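Local coordinates for extracellular protein containing a SCP domain (Bacillus anthracis, PDB 4IFA) that is of unknown function but combines a CAP-associated N-terminal region with a cysteine-rich secretory (SCP/CAP) domain and is considered a vaccine candidate, at residues S70-S75 with E80-N85; S75-E80 with Y328-T333; Y91-V96 with M221-D226; G179-D184 with D297-L302. One frame throughout, in Å; residues are numbered along the deposited sequence.

How the contacts relate
Contact 1 builds the edge hairpin of the seven-stranded antiparallel sheet, and the other three carry that N-terminal part of the chain onto the segments that follow it. Contacts 1 and 3 have centres about 6 Å apart and share a polar cluster: Asn85 ND2 lies 2.8 Å from Asp226 OD2, and strands 80-84 and 92-97 are sheet neighbours. Contact 4 lies about 9 Å from contact 3, centre to centre, where Val299 packs against the Gln93 and Gln223 amides. Contact 2, at the hairpin loop, is the surface member, about 12 Å between centres from contact 4; there Tyr332 OH approaches Asp297 CA at 3.2 Å.

Contact 1: residues S70-S75 with E80-N85; sequences SRIEPS and EWWVYN
A beta hairpin at the edge of the seven-stranded sheet joins Arg71-Pro74 to Glu80-Tyr84, which run antiparallel, their local axes at 160°. Val83 N gives a nearly straight bond to Arg71 O (2.9 Å), and Glu73 pairs with Trp81 through Glu73 N to Trp81 O (3.0 Å) and Trp81 N to Glu73 O (2.7 Å). Ser70 N also reaches Val83 O, at 2.8 Å, with Arg71 N bound only weakly to the same oxygen: a classic beta bulge. Ser70 OG donates to Asn85 OD1 (2.9 Å), while the amide nitrogen of Asn85 is bound to Asp226 of helix 210-234. On the face of Arg71, Glu73 and Val83, the arginine chain bends at chi3 (-51°), bringing its guanidinium over Val83 CG2 and side-on to the Glu73 carboxylate in a salt bridge: NE meets OE1 at 2.7 Å in the guanidinium plane, NH1 meets OE2 at 2.9 Å. On the other face, Ile72 CG1 sits 4.2 Å from the centroid of the Trp82 five-membered ring, a CH-pi contact.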
loop_
_atom_site.group_PDB
_atom_site.type_symbol
_atom_site.label_atom_id
_atom_site.label_comp_id
_atom_site.label_asym_id
_atom_site.label_seq_id
_atom_site.Cartn_x
_atom_site.Cartn_y
_atom_site.Cartn_z
ATOM N N SER A 70 1.112 -8.633 -14.197
ATOM C CA SER A 70 1.681 -7.567 -15.015
ATOM C C SER A 70 3.164 -7.420 -14.712
ATOM O O SER A 70 4.004 -7.396 -15.628
ATOM C CB SER A 70 0.995 -6.245 -14.683
ATOM O OG SER A 70 -0.408 -6.426 -14.603
ATOM N N ARG A 71 3.469 -7.381 -13.413
ATOM C CA ARG A 71 4.827 -7.132 -12.885
ATOM C C ARG A 71 5.106 -8.160 -11.788
ATOM O O ARG A 71 4.189 -8.539 -11.047
ATOM C CB ARG A 71 4.925 -5.752 -12.135
ATOM C CG ARG A 71 4.757 -4.547 -12.949
ATOM C CD ARG A 71 5.543 -3.375 -12.369
ATOM N NE ARG A 71 5.301 -3.134 -10.947
ATOM C CZ ARG A 71 4.178 -2.608 -10.470
ATOM N NH1 ARG A 71 4.036 -2.385 -9.169
ATOM N NH2 ARG A 71 3.189 -2.289 -11.284
ATOM N N ILE A 72 6.371 -8.542 -11.656
ATOM C CA ILE A 72 6.867 -9.324 -10.514
ATOM C C ILE A 72 8.059 -8.519 -9.977
ATOM O O ILE A 72 8.967 -8.148 -10.748
ATOM C CB ILE A 72 7.290 -10.747 -10.853
ATOM C CG1 ILE A 72 6.069 -11.565 -11.292
ATOM C CG2 ILE A 72 7.918 -11.391 -9.605
ATOM C CD1 ILE A 72 6.429 -12.976 -11.863
ATOM N N GLU A 73 8.063 -8.246 -8.677
ATOM C CA GLU A 73 9.114 -7.430 -8.060
ATOM C C GLU A 73 9.336 -7.858 -6.609
ATOM O O GLU A 73 8.390 -8.288 -5.952
ATOM C CB GLU A 73 8.736 -5.952 -8.141
ATOM C CG GLU A 73 7.408 -5.571 -7.455
ATOM C CD GLU A 73 6.738 -4.335 -8.027
ATOM O OE1 GLU A 73 7.192 -3.804 -9.073
ATOM O OE2 GLU A 73 5.736 -3.902 -7.420
ATOM N N PRO A 74 10.572 -7.722 -6.105
ATOM C CA PRO A 74 10.834 -8.164 -4.738
ATOM C C PRO A 74 10.267 -7.259 -3.674
ATOM O O PRO A 74 10.055 -6.076 -3.928
ATOM C CB PRO A 74 12.371 -8.143 -4.654
ATOM C CG PRO A 74 12.792 -7.149 -5.651
ATOM C CD PRO A 74 11.787 -7.214 -6.762
ATOM N N SER A 75 10.012 -7.822 -2.492
ATOM C CA SER A 75 9.622 -7.069 -1.297
ATOM C C SER A 75 10.816 -7.111 -0.342
ATOM O O SER A 75 11.780 -7.873 -0.562
ATOM C CB SER A 75 8.389 -7.647 -0.585
ATOM O OG SER A 75 8.804 -8.796 0.181
ATOM N N GLU A 80 7.981 -12.177 -3.187
ATOM C CA GLU A 80 7.940 -11.361 -4.396
ATOM C C GLU A 80 6.481 -10.967 -4.616
ATOM O O GLU A 80 5.544 -11.781 -4.465
ATOM C CB GLU A 80 8.428 -12.144 -5.620
ATOM C CG GLU A 80 9.891 -12.499 -5.646
ATOM C CD GLU A 80 10.196 -13.355 -6.839
ATOM O OE1 GLU A 80 9.945 -14.581 -6.778
ATOM O OE2 GLU A 80 10.698 -12.811 -7.833
ATOM N N TRP A 81 6.277 -9.720 -4.986
ATOM C CA TRP A 81 4.946 -9.258 -5.340
ATOM C C TRP A 81 4.620 -9.595 -6.781
ATOM O O TRP A 81 5.403 -9.272 -7.707
ATOM C CB TRP A 81 4.790 -7.755 -5.158
ATOM C CG TRP A 81 4.752 -7.194 -3.785
ATOM C CD1 TRP A 81 5.677 -6.348 -3.207
ATOM C CD2 TRP A 81 3.688 -7.324 -2.844
ATOM N NE1 TRP A 81 5.239 -5.961 -1.968
ATOM C CE2 TRP A 81 4.011 -6.512 -1.731
ATOM C CE3 TRP A 81 2.494 -8.040 -2.835
ATOM C CZ2 TRP A 81 3.175 -6.412 -0.620
ATOM C CZ3 TRP A 81 1.665 -7.925 -1.740
ATOM C CH2 TRP A 81 2.032 -7.139 -0.631
ATOM N N TRP A 82 3.464 -10.208 -6.991
ATOM C CA TRP A 82 2.900 -10.483 -8.315
ATOM C C TRP A 82 1.770 -9.449 -8.410
ATOM O O TRP A 82 0.731 -9.574 -7.717
ATOM C CB TRP A 82 2.348 -11.906 -8.393
ATOM C CG TRP A 82 3.340 -13.018 -8.484
ATOM C CD1 TRP A 82 4.593 -13.068 -7.952
ATOM C CD2 TRP A 82 3.086 -14.292 -9.059
ATOM N NE1 TRP A 82 5.167 -14.305 -8.223
ATOM C CE2 TRP A 82 4.261 -15.070 -8.909
ATOM C CE3 TRP A 82 1.982 -14.851 -9.713
ATOM C CZ2 TRP A 82 4.357 -16.390 -9.381
ATOM C CZ3 TRP A 82 2.090 -16.150 -10.209
ATOM C CH2 TRP A 82 3.254 -16.916 -10.013
ATOM N N VAL A 83 1.906 -8.473 -9.298
ATOM C CA VAL A 83 0.992 -7.335 -9.345
ATOM C C VAL A 83 0.042 -7.440 -10.526
ATOM O O VAL A 83 0.471 -7.577 -11.664
ATOM C CB VAL A 83 1.801 -6.039 -9.511
ATOM C CG1 VAL A 83 0.905 -4.821 -9.541
ATOM C CG2 VAL A 83 2.781 -5.905 -8.350
ATOM N N TYR A 84 -1.253 -7.335 -10.246
ATOM C CA TYR A 84 -2.331 -7.332 -11.229
ATOM C C TYR A 84 -2.961 -5.934 -11.243
ATOM O O TYR A 84 -3.946 -5.682 -10.554
ATOM C CB TYR A 84 -3.371 -8.407 -10.868
ATOM C CG TYR A 84 -2.793 -9.801 -10.968
ATOM C CD1 TYR A 84 -2.933 -10.560 -12.118
ATOM C CD2 TYR A 84 -2.072 -10.356 -9.901
ATOM C CE1 TYR A 84 -2.362 -11.841 -12.230
ATOM C CE2 TYR A 84 -1.494 -11.617 -9.997
ATOM C CZ TYR A 84 -1.669 -12.370 -11.137
ATOM O OH TYR A 84 -1.095 -13.628 -11.219
ATOM N N ASN A 85 -2.365 -5.059 -12.045
ATOM C CA ASN A 85 -2.767 -3.635 -12.054
ATOM C C ASN A 85 -3.346 -3.145 -13.365
ATOM O O ASN A 85 -3.566 -1.952 -13.498
ATOM C CB ASN A 85 -1.549 -2.750 -11.729
ATOM C CG ASN A 85 -0.506 -2.783 -12.822
ATOM O OD1 ASN A 85 -0.502 -3.705 -13.631
ATOM N ND2 ASN A 85 0.392 -1.799 -12.871
#

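Contact 2: residues S75-E80 with Y328-T333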
loop_
_atom_site.group_PDB
_atom_site.type_symbol
_atom_site.label_atom_id
_atom_site.label_comp_id
_atom_site.label_asym_id
_atom_site.label_seq_id
_atom_site.Cartn_x
_atom_site.Cartn_y
_atom_site.Cartn_z
ATOM N N SER A 75 10.012 -7.822 -2.492
ATOM C CA SER A 75 9.622 -7.069 -1.297
ATOM C C SER A 75 10.816 -7.111 -0.342
ATOM O O SER A 75 11.780 -7.873 -0.562
ATOM C CB SER A 75 8.389 -7.647 -0.585
ATOM O OG SER A 75 8.804 -8.796 0.181
ATOM N N ALA A 76 10.704 -6.383 0.761
ATOM C CA ALA A 76 11.707 -6.348 1.822
ATOM C C ALA A 76 11.458 -7.476 2.855
ATOM O O ALA A 76 12.194 -7.558 3.831
ATOM C CB ALA A 76 11.674 -4.976 2.534
ATOM N N TYR A 77 10.507 -8.381 2.580
ATOM C CA TYR A 77 10.047 -9.374 3.558
ATOM C C TYR A 77 10.030 -10.812 3.027
ATOM O O TYR A 77 9.186 -11.612 3.423
ATOM C CB TYR A 77 8.688 -8.940 4.129
ATOM C CG TYR A 77 8.725 -7.512 4.655
ATOM C CD1 TYR A 77 9.407 -7.218 5.832
ATOM C CD2 TYR A 77 8.170 -6.456 3.950
ATOM C CE1 TYR A 77 9.500 -5.910 6.312
ATOM C CE2 TYR A 77 8.241 -5.165 4.430
ATOM C CZ TYR A 77 8.915 -4.891 5.591
ATOM O OH TYR A 77 9.019 -3.617 6.083
ATOM N N GLY A 78 10.922 -11.087 2.098
ATOM C CA GLY A 78 11.101 -12.462 1.607
ATOM C C GLY A 78 10.153 -13.066 0.578
ATOM O O GLY A 78 10.292 -14.255 0.224
ATOM N N TYR A 79 9.108 -12.348 0.231
ATOM C CA TYR A 79 8.179 -12.707 -0.833
ATOM C C TYR A 79 8.367 -11.735 -2.002
ATOM O O TYR A 79 8.880 -10.614 -1.824
ATOM C CB TYR A 79 6.712 -12.747 -0.366
ATOM C CG TYR A 79 6.224 -11.459 0.277
ATOM C CD1 TYR A 79 5.830 -10.361 -0.496
ATOM C CD2 TYR A 79 6.187 -11.322 1.669
ATOM C CE1 TYR A 79 5.398 -9.178 0.103
ATOM C CE2 TYR A 79 5.748 -10.137 2.259
ATOM C CZ TYR A 79 5.389 -9.087 1.476
ATOM O OH TYR A 79 4.961 -7.913 2.063
ATOM N N GLU A 80 7.981 -12.177 -3.187
ATOM C CA GLU A 80 7.940 -11.361 -4.396
ATOM C C GLU A 80 6.481 -10.967 -4.616
ATOM O O GLU A 80 5.544 -11.781 -4.465
ATOM C CB GLU A 80 8.428 -12.144 -5.620
ATOM C CG GLU A 80 9.891 -12.499 -5.646
ATOM C CD GLU A 80 10.196 -13.355 -6.839
ATOM O OE1 GLU A 80 9.945 -14.581 -6.778
ATOM O OE2 GLU A 80 10.698 -12.811 -7.833
ATOM N N TYR A 328 13.757 5.416 -1.094
ATOM C CA TYR A 328 15.115 5.039 -0.736
ATOM C C TYR A 328 15.018 4.402 0.646
ATOM O O TYR A 328 14.649 5.063 1.615
ATOM C CB TYR A 328 16.058 6.243 -0.725
ATOM C CG TYR A 328 17.500 5.877 -0.584
ATOM C CD1 TYR A 328 18.207 5.462 -1.691
ATOM C CD2 TYR A 328 18.122 5.911 0.645
ATOM C CE1 TYR A 328 19.576 5.111 -1.585
ATOM C CE2 TYR A 328 19.467 5.577 0.765
ATOM C CZ TYR A 328 20.174 5.174 -0.358
ATOM O OH TYR A 328 21.525 4.817 -0.249
ATOM N N ASP A 329 15.282 3.098 0.715
ATOM C CA ASP A 329 15.040 2.305 1.918
ATOM C C ASP A 329 13.585 2.575 2.359
ATOM O O ASP A 329 12.685 2.410 1.545
ATOM C CB ASP A 329 16.106 2.564 3.000
ATOM C CG ASP A 329 16.212 1.419 4.045
ATOM O OD1 ASP A 329 15.375 0.473 4.082
ATOM O OD2 ASP A 329 17.217 1.431 4.793
ATOM N N LYS A 330 13.350 2.988 3.598
ATOM C CA LYS A 330 11.984 3.276 4.039
ATOM C C LYS A 330 11.665 4.754 4.098
ATOM O O LYS A 330 10.929 5.189 4.960
ATOM C CB LYS A 330 11.658 2.532 5.360
ATOM C CG LYS A 330 11.715 0.995 5.170
ATOM C CD LYS A 330 11.273 0.282 6.415
ATOM C CE LYS A 330 11.394 -1.215 6.240
ATOM N NZ LYS A 330 11.226 -1.926 7.548
ATOM N N PHE A 331 12.221 5.528 3.143
ATOM C CA PHE A 331 11.896 6.934 2.966
ATOM C C PHE A 331 11.158 7.004 1.634
ATOM O O PHE A 331 11.678 6.565 0.604
ATOM C CB PHE A 331 13.173 7.818 2.985
ATOM C CG PHE A 331 13.748 8.015 4.355
ATOM C CD1 PHE A 331 13.548 9.208 5.055
ATOM C CD2 PHE A 331 14.391 6.967 4.994
ATOM C CE1 PHE A 331 14.017 9.341 6.334
ATOM C CE2 PHE A 331 14.884 7.120 6.277
ATOM C CZ PHE A 331 14.662 8.306 6.926
ATOM N N TYR A 332 9.959 7.560 1.685
ATOM C CA TYR A 332 9.033 7.612 0.565
ATOM C C TYR A 332 8.637 9.030 0.258
ATOM O O TYR A 332 8.224 9.783 1.154
ATOM C CB TYR A 332 7.731 6.861 0.948
ATOM C CG TYR A 332 7.930 5.472 1.547
ATOM C CD1 TYR A 332 7.890 4.327 0.745
ATOM C CD2 TYR A 332 8.116 5.299 2.904
ATOM C CE1 TYR A 332 8.039 3.073 1.264
ATOM C CE2 TYR A 332 8.285 4.011 3.439
ATOM C CZ TYR A 332 8.238 2.909 2.623
ATOM O OH TYR A 332 8.411 1.642 3.139
ATOM N N THR A 333 8.812 9.439 -1.011
ATOM C CA THR A 333 8.482 10.785 -1.438
ATOM C C THR A 333 7.629 10.791 -2.694
ATOM O O THR A 333 7.990 10.182 -3.692
ATOM C CB THR A 333 9.781 11.586 -1.748
ATOM O OG1 THR A 333 10.590 11.684 -0.566
ATOM C CG2 THR A 333 9.514 12.996 -2.244
#
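Tyr77 OH has two partners: Lys330 NZ donates to it at 3.1 Å, and the hydroxyl also hydrogen-bonds to the backbone O of Ser296, the stronger of the two. Tyr77 and Lys330 reach toward each other across the contact. The ammonium group arrives at the edge of the tyrosine ring, near its plane, with Lys330 CE following 3.4 Å from Tyr77 OH. The lysine gets there as an almost fully extended rod, its chi2 to chi4 torsions all near 180°, so that the touch is made by the far end of a long chain and little surface is buried. Lys330 lies in a type II' beta turn from Tyr328 to Phe331, the tight link between strands 322-328 and 331-338 of the four-stranded mixed sheet, closed by Phe331 N to Tyr328 O at 2.9 Å. Tyr77 belongs to the loop of the hairpin formed by strands 71-74 and 80-84, and the contact thus ties the CAP-associated N-terminal region to the cysteine-rich secretory protein region at the surface. Ser75 shapes that loop: its OG accepts from Tyr77 N at 3.0 Å, an ST turn, and donates to Tyr79 O at 2.7 Å. The same Tyr79 O takes a second bond, from Ser75 N (3.1 Å). Ser75 OG also sits 3.3 Å above the centre of the Tyr79 ring.

Contact 3: residues Y91-V96 with M221-D226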
loop_
_atom_site.group_PDB
_atom_site.type_symbol
_atom_site.label_atom_id
_atom_site.label_comp_id
_atom_site.label_asym_id
_atom_site.label_seq_id
_atom_site.Cartn_x
_atom_site.Cartn_y
_atom_site.Cartn_z
ATOM N N TYR A 91 -7.750 -4.235 -8.926
ATOM C CA TYR A 91 -6.353 -4.232 -8.466
ATOM C C TYR A 91 -6.133 -5.124 -7.292
ATOM O O TYR A 91 -6.818 -5.025 -6.255
ATOM C CB TYR A 91 -5.900 -2.790 -8.093
ATOM C CG TYR A 91 -4.437 -2.659 -7.744
ATOM C CD1 TYR A 91 -3.571 -2.074 -8.628
ATOM C CD2 TYR A 91 -3.927 -3.176 -6.570
ATOM C CE1 TYR A 91 -2.204 -1.994 -8.363
ATOM C CE2 TYR A 91 -2.556 -3.128 -6.284
ATOM C CZ TYR A 91 -1.704 -2.540 -7.194
ATOM O OH TYR A 91 -0.354 -2.436 -6.926
ATOM N N VAL A 92 -5.178 -6.047 -7.468
ATOM C CA VAL A 92 -4.710 -6.894 -6.404
ATOM C C VAL A 92 -3.239 -7.219 -6.664
ATOM O O VAL A 92 -2.779 -7.239 -7.826
ATOM C CB VAL A 92 -5.535 -8.192 -6.265
ATOM C CG1 VAL A 92 -5.537 -9.001 -7.516
ATOM C CG2 VAL A 92 -5.052 -9.048 -5.077
ATOM N N GLN A 93 -2.501 -7.387 -5.576
ATOM C CA GLN A 93 -1.110 -7.862 -5.659
ATOM C C GLN A 93 -0.948 -8.954 -4.625
ATOM O O GLN A 93 -1.432 -8.865 -3.491
ATOM C CB GLN A 93 -0.120 -6.702 -5.452
ATOM C CG GLN A 93 -0.291 -5.930 -4.162
ATOM C CD GLN A 93 0.625 -4.703 -4.066
ATOM O OE1 GLN A 93 0.597 -3.858 -4.959
ATOM N NE2 GLN A 93 1.393 -4.578 -2.977
ATOM N N PHE A 94 -0.335 -10.054 -5.052
ATOM C CA PHE A 94 -0.109 -11.265 -4.228
ATOM C C PHE A 94 1.365 -11.398 -3.916
ATOM O O PHE A 94 2.207 -11.127 -4.770
ATOM C CB PHE A 94 -0.543 -12.538 -4.968
ATOM C CG PHE A 94 -2.010 -12.628 -5.305
ATOM C CD1 PHE A 94 -2.888 -13.296 -4.456
ATOM C CD2 PHE A 94 -2.521 -12.063 -6.465
ATOM C CE1 PHE A 94 -4.237 -13.430 -4.761
ATOM C CE2 PHE A 94 -3.884 -12.191 -6.784
ATOM C CZ PHE A 94 -4.740 -12.872 -5.929
ATOM N N GLY A 95 1.684 -11.822 -2.714
ATOM C CA GLY A 95 3.077 -12.083 -2.331
ATOM C C GLY A 95 3.333 -13.575 -2.338
ATOM O O GLY A 95 2.615 -14.352 -1.647
ATOM N N VAL A 96 4.361 -13.992 -3.095
ATOM C CA VAL A 96 4.755 -15.378 -3.290
ATOM C C VAL A 96 6.154 -15.614 -2.721
ATOM O O VAL A 96 7.114 -14.909 -3.076
ATOM C CB VAL A 96 4.715 -15.711 -4.805
ATOM C CG1 VAL A 96 5.214 -17.093 -5.083
ATOM C CG2 VAL A 96 3.318 -15.538 -5.395
HETATM N N MSE A 221 7.750 2.359 -5.406
HETATM C CA MSE A 221 7.428 3.545 -6.210
HETATM C C MSE A 221 6.238 3.314 -7.149
HETATM O O MSE A 221 5.310 4.143 -7.210
HETATM C CB MSE A 221 8.655 3.951 -7.048
HETATM C CG MSE A 221 9.746 4.541 -6.196
HETATM SE SE MSE A 221 11.547 4.459 -6.967
HETATM C CE MSE A 221 11.088 5.301 -8.705
ATOM N N GLN A 222 6.247 2.222 -7.895
ATOM C CA GLN A 222 5.147 1.960 -8.829
ATOM C C GLN A 222 3.854 1.620 -8.091
ATOM O O GLN A 222 2.781 2.042 -8.483
ATOM C CB GLN A 222 5.494 0.859 -9.826
ATOM C CG GLN A 222 4.386 0.682 -10.847
ATOM C CD GLN A 222 4.227 1.862 -11.769
ATOM O OE1 GLN A 222 5.208 2.506 -12.148
ATOM N NE2 GLN A 222 2.992 2.132 -12.164
ATOM N N GLN A 223 3.943 0.880 -7.005
ATOM C CA GLN A 223 2.721 0.577 -6.210
ATOM C C GLN A 223 2.112 1.878 -5.688
ATOM O O GLN A 223 0.904 2.083 -5.782
ATOM C CB GLN A 223 2.998 -0.390 -5.071
ATOM C CG GLN A 223 3.429 -1.763 -5.553
ATOM C CD GLN A 223 3.812 -2.652 -4.445
ATOM O OE1 GLN A 223 3.411 -2.517 -3.302
ATOM N NE2 GLN A 223 4.586 -3.670 -4.805
ATOM N N ILE A 224 2.929 2.773 -5.131
ATOM C CA ILE A 224 2.377 4.036 -4.661
ATOM C C ILE A 224 1.711 4.764 -5.823
ATOM O O ILE A 224 0.645 5.386 -5.647
ATOM C CB ILE A 224 3.458 4.922 -3.971
ATOM C CG1 ILE A 224 3.813 4.329 -2.614
ATOM C CG2 ILE A 224 2.965 6.392 -3.832
ATOM C CD1 ILE A 224 5.098 4.943 -1.978
ATOM N N PHE A 225 2.356 4.829 -6.971
ATOM C CA PHE A 225 1.759 5.476 -8.139
ATOM C C PHE A 225 0.390 4.931 -8.523
ATOM O O PHE A 225 -0.600 5.671 -8.589
ATOM C CB PHE A 225 2.727 5.448 -9.318
ATOM C CG PHE A 225 2.151 5.971 -10.580
ATOM C CD1 PHE A 225 2.044 7.356 -10.816
ATOM C CD2 PHE A 225 1.685 5.114 -11.555
ATOM C CE1 PHE A 225 1.485 7.841 -11.999
ATOM C CE2 PHE A 225 1.130 5.611 -12.733
ATOM C CZ PHE A 225 1.042 6.973 -12.952
ATOM N N ASP A 226 0.316 3.636 -8.738
ATOM C CA ASP A 226 -0.955 3.034 -9.128
ATOM C C ASP A 226 -2.027 3.199 -8.048
ATOM O O ASP A 226 -3.193 3.469 -8.362
ATOM C CB ASP A 226 -0.773 1.546 -9.413
ATOM C CG ASP A 226 -0.060 1.264 -10.690
ATOM O OD1 ASP A 226 -0.117 2.074 -11.631
ATOM O OD2 ASP A 226 0.550 0.155 -10.814
HETATM O O HOH W 1 1.418 -1.387 -8.841
#
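Gln93 NE2 donates to Gln223 OE1 at 2.9 Å, with an N-H...O angle of 157°. The acceptor lies in the Gln93 amide plane, but the nitrogen stands well above the carbonyl plane of Gln223, the two amides being turned 78° to each other. Beside this bond Tyr91 CE1 packs on Asp226 CB at 4.0 Å. A water links the polar ends of these two residues, donating to Tyr91 OH (2.8 Å) and to Asp226 OD2 (2.7 Å). Here strand 92-97 of the antiparallel sheet, with the residue just before it, faces the long helix 210-234, and all four touching side chains are buried. In the next shell, Tyr91 OH donates to Gln93 OE1 at 2.6 Å in the carbonyl plane; with its other end on Gln223, this fixes the rotation of the Gln93 amide. The other end of the Gln223 amide, NE2, is bound to Glu73 OE2, and Asp226 OD2 accepts from Asn85 ND2, Glu73 lying in the neighbouring hairpin and Asn85 just past its second strand.

Contact 4: residues G179-D184 with D297-L302; sequences GVRYMD and DGVAAL
Arg181 and Asp297 form a buried, two-pronged salt bridge. The guanidinium approaches end-on, NH1 meeting OD2 at 2.9 Å through the syn lone pair and NH2 meeting OD1 at 3.0 Å from the syn side, both bonds nearly straight. The two flat groups are nearly coplanar, their planes 25° apart. With CG trans to the backbone N (chi1 -172°) the arginine runs off its strand toward the helix, then bends at chi3 to present both terminal nitrogens. Further hydrogen bonds hold each partner: OD1 also accepts from Ala300 N at 3.1 Å, OD2 from Gln191 NE2, and Arg181 NH2 has a second bond with Tyr169 OH on strand 164-171. This sharing of both carboxylate oxygens, together with the nearby helix N-terminus, would be expected to stabilise the negative charge of Asp297. Van der Waals contact is slight: Val299 CG1 packs against the guanidinium, 3.6 Å from Arg181 NH2, with Ala300 CB a little farther from the same nitrogen. The arrangement is that of an N-cap aspartate, placed right before helix 298-306 in the cysteine-rich secretory protein region, which doubles as the salt-bridge partner of an arginine from strand 176-183 of the N-terminal sheet.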
loop_
_atom_site.group_PDB
_atom_site.type_symbol
_atom_site.label_atom_id
_atom_site.label_comp_id
_atom_site.label_asym_id
_atom_site.label_seq_id
_atom_site.Cartn_x
_atom_site.Cartn_y
_atom_site.Cartn_z
ATOM N N GLY A 179 -8.895 -0.759 1.516
ATOM C CA GLY A 179 -7.980 -1.861 1.119
ATOM C C GLY A 179 -7.980 -2.958 2.134
ATOM O O GLY A 179 -8.399 -2.746 3.277
ATOM N N VAL A 180 -7.540 -4.160 1.709
ATOM C CA VAL A 180 -7.446 -5.293 2.632
ATOM C C VAL A 180 -6.090 -5.954 2.368
ATOM O O VAL A 180 -5.793 -6.326 1.232
ATOM C CB VAL A 180 -8.558 -6.334 2.407
ATOM C CG1 VAL A 180 -8.382 -7.527 3.331
ATOM C CG2 VAL A 180 -9.954 -5.687 2.635
ATOM N N ARG A 181 -5.290 -6.094 3.431
ATOM C CA ARG A 181 -4.021 -6.816 3.360
ATOM C C ARG A 181 -4.143 -8.122 4.109
ATOM O O ARG A 181 -4.159 -8.135 5.319
ATOM C CB ARG A 181 -2.841 -5.976 3.900
ATOM C CG ARG A 181 -1.498 -6.623 3.658
ATOM C CD ARG A 181 -0.448 -6.085 4.608
ATOM N NE ARG A 181 -0.142 -4.656 4.500
ATOM C CZ ARG A 181 0.839 -4.100 3.789
ATOM N NH1 ARG A 181 1.600 -4.805 2.998
ATOM N NH2 ARG A 181 1.034 -2.786 3.854
ATOM N N TYR A 182 -4.172 -9.247 3.383
ATOM C CA TYR A 182 -4.203 -10.548 3.984
ATOM C C TYR A 182 -2.761 -10.978 4.247
ATOM O O TYR A 182 -1.897 -10.722 3.411
ATOM C CB TYR A 182 -4.809 -11.572 3.035
ATOM C CG TYR A 182 -6.265 -11.284 2.699
ATOM C CD1 TYR A 182 -7.244 -11.395 3.662
ATOM C CD2 TYR A 182 -6.662 -10.957 1.405
ATOM C CE1 TYR A 182 -8.592 -11.140 3.367
ATOM C CE2 TYR A 182 -7.977 -10.737 1.095
ATOM C CZ TYR A 182 -8.952 -10.847 2.059
ATOM O OH TYR A 182 -10.273 -10.611 1.728
HETATM N N MSE A 183 -2.532 -11.574 5.408
HETATM C CA MSE A 183 -1.195 -12.058 5.773
HETATM C C MSE A 183 -1.247 -13.335 6.549
HETATM O O MSE A 183 -2.103 -13.484 7.410
HETATM C CB MSE A 183 -0.522 -11.029 6.685
HETATM C CG MSE A 183 -0.253 -9.680 6.058
HETATM SE SE MSE A 183 0.528 -8.382 7.368
HETATM C CE MSE A 183 -1.132 -7.923 8.208
ATOM N N ASP A 184 -0.338 -14.265 6.262
ATOM C CA ASP A 184 -0.174 -15.444 7.111
ATOM C C ASP A 184 0.599 -14.993 8.384
ATOM O O ASP A 184 1.024 -13.827 8.498
ATOM C CB ASP A 184 0.483 -16.638 6.350
ATOM C CG ASP A 184 1.908 -16.373 5.881
ATOM O OD1 ASP A 184 2.506 -15.309 6.165
ATOM O OD2 ASP A 184 2.451 -17.275 5.201
ATOM N N ASP A 297 6.094 -0.569 4.024
ATOM C CA ASP A 297 6.134 -0.569 2.582
ATOM C C ASP A 297 5.328 0.574 2.000
ATOM O O ASP A 297 4.780 1.388 2.743
ATOM C CB ASP A 297 5.754 -1.954 2.000
ATOM C CG ASP A 297 4.291 -2.388 2.303
ATOM O OD1 ASP A 297 3.480 -1.534 2.725
ATOM O OD2 ASP A 297 3.997 -3.576 2.052
ATOM N N GLY A 298 5.282 0.661 0.674
ATOM C CA GLY A 298 4.599 1.757 -0.007
ATOM C C GLY A 298 3.125 1.800 0.278
ATOM O O GLY A 298 2.555 2.899 0.431
ATOM N N VAL A 299 2.470 0.644 0.309
ATOM C CA VAL A 299 1.055 0.529 0.668
ATOM C C VAL A 299 0.809 1.194 2.013
ATOM O O VAL A 299 -0.106 2.013 2.155
ATOM C CB VAL A 299 0.603 -0.944 0.685
ATOM C CG1 VAL A 299 -0.790 -1.072 1.334
ATOM C CG2 VAL A 299 0.619 -1.517 -0.732
ATOM N N ALA A 300 1.646 0.899 3.010
ATOM C CA ALA A 300 1.487 1.479 4.332
ATOM C C ALA A 300 1.737 2.973 4.343
ATOM O O ALA A 300 0.975 3.759 4.968
ATOM C CB ALA A 300 2.426 0.765 5.342
ATOM N N ALA A 301 2.763 3.428 3.631
ATOM C CA ALA A 301 3.027 4.878 3.555
ATOM C C ALA A 301 1.871 5.623 2.950
ATOM O O ALA A 301 1.457 6.663 3.468
ATOM C CB ALA A 301 4.295 5.183 2.739
ATOM N N LEU A 302 1.331 5.122 1.854
ATOM C CA LEU A 302 0.221 5.808 1.177
ATOM C C LEU A 302 -1.031 5.891 2.095
ATOM O O LEU A 302 -1.764 6.913 2.104
ATOM C CB LEU A 302 -0.113 5.123 -0.153
ATOM C CG LEU A 302 -1.258 5.708 -0.947
ATOM C CD1 LEU A 302 -0.976 7.153 -1.311
ATOM C CD2 LEU A 302 -1.427 4.861 -2.204
#